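Local coordinates for lipoprotein (Actinomyces odontolyticus, PDB 3UP9) that probably binds methionine as the substrate-binding lipoprotein of an uptake system, and holds a selenomethionine in the cleft between its two lobes, at residues 33-38 / 213-218; 120-125 / 151-156. All coordinates share one frame; numbering follows the deposited sequence.

Interaction 1: residues 33-38 / 213-218; sequences AGIKLD and VDAIAK
The backbone carbonyl oxygen of A33 receives the ammonium group of K218 in a weak hydrogen bond, with NZ 3.3 Å from O. The same oxygen also lies 3.3 Å from CD of K218, because the lysine passes alongside the carbonyl before its end reaches it. From CG onward the lysine chain is extended, and with CG anti to its own carbonyl carbon (chi1 -72°) it runs from the helix to the turn where the chain leaves helix 30-33. That turn is a Schellman motif, closed by G34 at positive phi (72°), and the carbonyl that K218 meets is the one just before the glycine. Beside this polar contact lies a small apolar one. The CG2 methyl of I35 approaches CB of A215 at 4.0 Å and also touches the aliphatic part of K218, with CD at 4.2 Å from CG2. CD1 of I35 extends over the helix backbone, 4.2 Å from O of A215. I35 and A215 are buried, whereas K218 is exposed. Helix 213-223 packs here against the start of strand 35-41: L219, one turn beyond A215, touches I35 and L37, and L222, one turn beyond K218, touches A33. A215 also touches V7 of strand 7-13, the parallel neighbour of strand 35-41, so the helix lies against both strands.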
loop_
_atom_site.group_PDB
_atom_site.type_symbol
_atom_site.label_atom_id
_atom_site.label_comp_id
_atom_site.label_asym_id
_atom_site.label_seq_id
_atom_site.Cartn_x
_atom_site.Cartn_y
_atom_site.Cartn_z
ATOM N N ALA A 33 16.944 -13.427 16.685
ATOM C CA ALA A 33 15.865 -12.853 17.529
ATOM C C ALA A 33 14.983 -13.912 18.275
ATOM O O ALA A 33 14.147 -13.563 19.113
ATOM C CB ALA A 33 15.012 -11.889 16.708
ATOM N N GLY A 34 15.213 -15.195 17.998
ATOM C CA GLY A 34 14.435 -16.296 18.567
ATOM C C GLY A 34 13.007 -16.447 18.029
ATOM O O GLY A 34 12.151 -17.031 18.698
ATOM N N ILE A 35 12.743 -15.921 16.828
ATOM C CA ILE A 35 11.453 -16.142 16.126
ATOM C C ILE A 35 11.614 -16.853 14.737
ATOM O O ILE A 35 12.675 -16.867 14.150
ATOM C CB ILE A 35 10.601 -14.842 15.967
ATOM C CG1 ILE A 35 11.267 -13.856 15.005
ATOM C CG2 ILE A 35 10.281 -14.193 17.341
ATOM C CD1 ILE A 35 10.538 -12.542 14.867
ATOM N N LYS A 36 10.527 -17.459 14.267
ATOM C CA LYS A 36 10.412 -18.001 12.922
ATOM C C LYS A 36 9.223 -17.315 12.233
ATOM O O LYS A 36 8.181 -17.083 12.851
ATOM C CB LYS A 36 10.197 -19.538 12.944
ATOM C CG LYS A 36 11.396 -20.373 13.367
ATOM C CD LYS A 36 11.113 -21.861 13.305
ATOM C CE LYS A 36 12.333 -22.711 13.734
ATOM N NZ LYS A 36 12.076 -24.187 13.656
ATOM N N LEU A 37 9.384 -16.954 10.964
ATOM C CA LEU A 37 8.270 -16.405 10.219
ATOM C C LEU A 37 7.634 -17.399 9.257
ATOM O O LEU A 37 8.299 -18.054 8.491
ATOM C CB LEU A 37 8.666 -15.130 9.480
ATOM C CG LEU A 37 9.221 -13.934 10.273
ATOM C CD1 LEU A 37 9.519 -12.828 9.268
ATOM C CD2 LEU A 37 8.250 -13.517 11.363
ATOM N N ASP A 38 6.317 -17.452 9.273
ATOM C CA ASP A 38 5.520 -18.192 8.266
ATOM C C ASP A 38 4.837 -17.131 7.388
ATOM O O ASP A 38 3.811 -16.628 7.758
ATOM C CB ASP A 38 4.451 -19.061 8.952
ATOM C CG ASP A 38 4.999 -20.371 9.506
ATOM O OD1 ASP A 38 6.213 -20.589 9.397
ATOM O OD2 ASP A 38 4.191 -21.208 10.026
ATOM N N VAL A 213 2.475 -11.454 21.824
ATOM C CA VAL A 213 2.952 -10.065 21.742
ATOM C C VAL A 213 4.453 -9.924 21.990
ATOM O O VAL A 213 5.042 -8.996 21.459
ATOM C CB VAL A 213 2.206 -9.032 22.690
ATOM C CG1 VAL A 213 0.933 -8.496 22.046
ATOM C CG2 VAL A 213 1.978 -9.629 24.062
ATOM N N ASP A 214 5.074 -10.786 22.785
ATOM C CA ASP A 214 6.540 -10.763 22.853
ATOM C C ASP A 214 7.188 -10.996 21.515
ATOM O O ASP A 214 8.077 -10.234 21.134
ATOM C CB ASP A 214 7.089 -11.778 23.817
ATOM C CG ASP A 214 6.804 -11.426 25.242
ATOM O OD1 ASP A 214 6.213 -10.370 25.498
ATOM O OD2 ASP A 214 7.165 -12.226 26.124
ATOM N N ALA A 215 6.740 -12.036 20.811
ATOM C CA ALA A 215 7.276 -12.386 19.495
ATOM C C ALA A 215 7.036 -11.252 18.448
ATOM O O ALA A 215 7.949 -10.882 17.693
ATOM C CB ALA A 215 6.702 -13.744 19.031
ATOM N N ILE A 216 5.817 -10.703 18.413
ATOM C CA ILE A 216 5.437 -9.599 17.469
ATOM C C ILE A 216 6.267 -8.324 17.723
ATOM O O ILE A 216 6.688 -7.680 16.801
ATOM C CB ILE A 216 3.930 -9.297 17.570
ATOM C CG1 ILE A 216 3.128 -10.436 16.949
ATOM C CG2 ILE A 216 3.591 -8.017 16.883
ATOM C CD1 ILE A 216 1.759 -10.642 17.533
ATOM N N ALA A 217 6.529 -7.995 18.985
ATOM C CA ALA A 217 7.432 -6.858 19.340
ATOM C C ALA A 217 8.856 -7.128 18.837
ATOM O O ALA A 217 9.550 -6.189 18.440
ATOM C CB ALA A 217 7.434 -6.569 20.839
ATOM N N LYS A 218 9.292 -8.397 18.811
ATOM C CA LYS A 218 10.606 -8.707 18.181
ATOM C C LYS A 218 10.598 -8.456 16.640
ATOM O O LYS A 218 11.509 -7.837 16.137
ATOM C CB LYS A 218 11.127 -10.111 18.552
ATOM C CG LYS A 218 11.613 -10.263 20.006
ATOM C CD LYS A 218 11.807 -11.734 20.442
ATOM C CE LYS A 218 12.282 -11.818 21.890
ATOM N NZ LYS A 218 13.098 -13.030 22.175
#

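Interaction 2: residues 120-125 / 151-156; sequences RALELL and FDFREV. With MSE (selenomethionine), chain B.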
loop_
_atom_site.group_PDB
_atom_site.type_symbol
_atom_site.label_atom_id
_atom_site.label_comp_id
_atom_site.label_asym_id
_atom_site.label_seq_id
_atom_site.Cartn_x
_atom_site.Cartn_y
_atom_site.Cartn_z
ATOM N N ARG A 120 -7.115 8.763 -1.420
ATOM C CA ARG A 120 -5.728 9.163 -1.622
ATOM C C ARG A 120 -5.377 9.468 -3.129
ATOM O O ARG A 120 -4.648 10.419 -3.413
ATOM C CB ARG A 120 -4.840 8.091 -1.018
ATOM C CG ARG A 120 -3.366 8.224 -1.315
ATOM C CD ARG A 120 -2.660 7.028 -0.709
ATOM N NE ARG A 120 -1.205 7.020 -0.849
ATOM C CZ ARG A 120 -0.478 5.921 -0.662
ATOM N NH1 ARG A 120 -1.053 4.807 -0.272
ATOM N NH2 ARG A 120 0.820 5.958 -0.770
ATOM N N ALA A 121 -5.921 8.658 -4.047
ATOM C CA ALA A 121 -5.779 8.813 -5.502
ATOM C C ALA A 121 -6.443 10.116 -5.985
ATOM O O ALA A 121 -5.876 10.849 -6.809
ATOM C CB ALA A 121 -6.390 7.591 -6.225
ATOM N N LEU A 122 -7.651 10.383 -5.468
ATOM C CA LEU A 122 -8.354 11.662 -5.674
ATOM C C LEU A 122 -7.526 12.868 -5.238
ATOM O O LEU A 122 -7.432 13.822 -6.000
ATOM C CB LEU A 122 -9.782 11.652 -5.077
ATOM C CG LEU A 122 -10.748 10.742 -5.915
ATOM C CD1 LEU A 122 -12.086 10.584 -5.202
ATOM C CD2 LEU A 122 -10.898 11.232 -7.355
ATOM N N GLU A 123 -6.870 12.815 -4.077
ATOM C CA GLU A 123 -5.961 13.915 -3.641
ATOM C C GLU A 123 -4.811 14.130 -4.655
ATOM O O GLU A 123 -4.417 15.261 -4.959
ATOM C CB GLU A 123 -5.293 13.614 -2.292
ATOM C CG GLU A 123 -6.171 13.121 -1.157
ATOM C CD GLU A 123 -7.083 14.167 -0.595
ATOM O OE1 GLU A 123 -7.023 15.314 -1.106
ATOM O OE2 GLU A 123 -7.853 13.836 0.357
ATOM N N LEU A 124 -4.233 13.016 -5.107
ATOM C CA LEU A 124 -3.108 13.057 -6.002
ATOM C C LEU A 124 -3.555 13.768 -7.252
ATOM O O LEU A 124 -2.818 14.620 -7.739
ATOM C CB LEU A 124 -2.584 11.639 -6.340
ATOM C CG LEU A 124 -1.413 11.617 -7.314
ATOM C CD1 LEU A 124 -0.257 12.378 -6.649
ATOM C CD2 LEU A 124 -1.063 10.176 -7.645
ATOM N N LEU A 125 -4.758 13.432 -7.761
ATOM C CA LEU A 125 -5.284 14.083 -8.958
ATOM C C LEU A 125 -5.593 15.579 -8.700
ATOM O O LEU A 125 -5.379 16.388 -9.597
ATOM C CB LEU A 125 -6.470 13.292 -9.580
ATOM C CG LEU A 125 -6.176 11.819 -10.040
ATOM C CD1 LEU A 125 -7.426 11.040 -10.433
ATOM C CD2 LEU A 125 -5.150 11.777 -11.152
ATOM N N PHE A 151 -13.863 13.942 -18.247
ATOM C CA PHE A 151 -13.446 12.558 -18.313
ATOM C C PHE A 151 -14.358 11.744 -17.362
ATOM O O PHE A 151 -15.149 12.327 -16.642
ATOM C CB PHE A 151 -11.967 12.453 -17.905
ATOM C CG PHE A 151 -11.728 12.730 -16.431
ATOM C CD1 PHE A 151 -11.556 14.030 -15.961
ATOM C CD2 PHE A 151 -11.700 11.697 -15.518
ATOM C CE1 PHE A 151 -11.375 14.270 -14.607
ATOM C CE2 PHE A 151 -11.538 11.942 -14.146
ATOM C CZ PHE A 151 -11.388 13.222 -13.698
ATOM N N ASP A 152 -14.239 10.415 -17.355
ATOM C CA ASP A 152 -14.933 9.536 -16.418
ATOM C C ASP A 152 -13.956 8.711 -15.602
ATOM O O ASP A 152 -12.977 8.185 -16.137
ATOM C CB ASP A 152 -15.864 8.584 -17.177
ATOM C CG ASP A 152 -16.901 9.327 -17.964
ATOM O OD1 ASP A 152 -17.509 10.258 -17.396
ATOM O OD2 ASP A 152 -17.092 9.010 -19.153
ATOM N N PHE A 153 -14.229 8.587 -14.307
ATOM C CA PHE A 153 -13.548 7.598 -13.502
ATOM C C PHE A 153 -14.141 6.225 -13.730
ATOM O O PHE A 153 -15.337 6.080 -13.963
ATOM C CB PHE A 153 -13.665 7.919 -12.026
ATOM C CG PHE A 153 -12.872 9.115 -11.588
ATOM C CD1 PHE A 153 -11.514 9.026 -11.442
ATOM C CD2 PHE A 153 -13.511 10.312 -11.264
ATOM C CE1 PHE A 153 -10.786 10.124 -11.023
ATOM C CE2 PHE A 153 -12.792 11.403 -10.817
ATOM C CZ PHE A 153 -11.423 11.304 -10.709
ATOM N N ARG A 154 -13.311 5.209 -13.676
ATOM C CA ARG A 154 -13.833 3.837 -13.668
ATOM C C ARG A 154 -13.244 3.087 -12.503
ATOM O O ARG A 154 -12.029 2.868 -12.441
ATOM C CB ARG A 154 -13.504 3.103 -14.963
ATOM C CG ARG A 154 -14.064 3.766 -16.180
ATOM C CD ARG A 154 -15.554 3.621 -16.258
ATOM N NE ARG A 154 -15.838 3.791 -17.664
ATOM C CZ ARG A 154 -15.759 2.818 -18.577
ATOM N NH1 ARG A 154 -15.485 1.537 -18.243
ATOM N NH2 ARG A 154 -15.990 3.139 -19.840
ATOM N N GLU A 155 -14.114 2.710 -11.571
ATOM C CA GLU A 155 -13.710 1.987 -10.371
ATOM C C GLU A 155 -13.341 0.610 -10.757
ATOM O O GLU A 155 -14.052 -0.036 -11.467
ATOM C CB GLU A 155 -14.838 1.896 -9.386
ATOM C CG GLU A 155 -15.153 3.177 -8.661
ATOM C CD GLU A 155 -15.964 2.877 -7.407
ATOM O OE1 GLU A 155 -16.647 1.837 -7.402
ATOM O OE2 GLU A 155 -15.888 3.642 -6.427
ATOM N N VAL A 156 -12.210 0.165 -10.260
ATOM C CA VAL A 156 -11.657 -1.109 -10.577
ATOM C C VAL A 156 -11.210 -1.644 -9.224
ATOM O O VAL A 156 -10.837 -0.872 -8.325
ATOM C CB VAL A 156 -10.518 -0.892 -11.590
ATOM C CG1 VAL A 156 -9.461 -1.955 -11.510
ATOM C CG2 VAL A 156 -11.086 -0.835 -12.994
HETATM N N MSE B 300 1.148 -1.048 -0.075
HETATM C CA MSE B 300 0.074 -0.045 -0.246
HETATM C C MSE B 300 0.569 1.380 -0.176
HETATM O O MSE B 300 1.531 1.670 0.585
HETATM O OXT MSE B 300 -0.021 2.209 -0.886
HETATM C CB MSE B 300 -0.981 -0.232 0.814
HETATM C CG MSE B 300 -2.232 0.686 0.644
HETATM SE SE MSE B 300 -3.486 0.371 2.058
HETATM C CE MSE B 300 -3.838 -1.595 1.934
#
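In the lobe of the periplasmic-binding-protein fold built on the five-stranded mixed sheet, helix 115-127 packs on that sheet, and its contact with the outermost strand 151-156 centres on the ring of F153. Two leucines one helical turn apart meet that ring differently. CD1 of L125 comes in at the edge, in the ring plane, 3.5 Å from CE1. CD2 of L122 approaches obliquely, 3.4 Å from CZ, the ring atom next to the CE1 that L125 meets. With CG anti to the carbonyl carbon (chi1 -71°), F153 directs its ring from the strand to the helix. One face of the ring is covered by F151 of the same strand, whose CE2 sits 3.4 Å above its centre; that atom belongs to the edge of F151, as CD1 of F153 lies in the plane of the F151 ring, so the two rings meet edge to face. All three residues bridging helix and strand are buried, and I111 of the adjacent strand 107-112 touches both L122 and F153. With the ring of F153 cut back to an alanine methyl, the two leucine methyls would probably lose their partner on the strand, and F151 the face on which its edge rests. At the ligand-facing end of the segment, R120 extends into the selenomethionine pocket while E193 forms a salt bridge with its NE. NH1 donates to OXT of the ligand carboxylate at 2.9 Å, with an N-H...O angle of 145° and OXT at the edge of the guanidinium, near its plane.

Both contacts set a helix against a strand, but in different sheets: interaction 1 belongs to the sheet that holds strands 7-13 and 35-41, and interaction 2 to the five-stranded one. They lie on opposite sides of the chain's centre, their own centres about 39 Å apart and their nearest atoms about 22 Å apart, and they use different helices (213-223 and 115-127) and strands (35-41 and 151-156). Interaction 1 is partly buried, combining a little aliphatic packing with a weak polar bond at its exposed margin. Interaction 2 is fully buried and purely apolar between its segments, and the arginine of its helix segment carries the polar link to the ligand. In sequence, 120-125 and 151-156 are nested within the loop closed by 33-38 and 213-218.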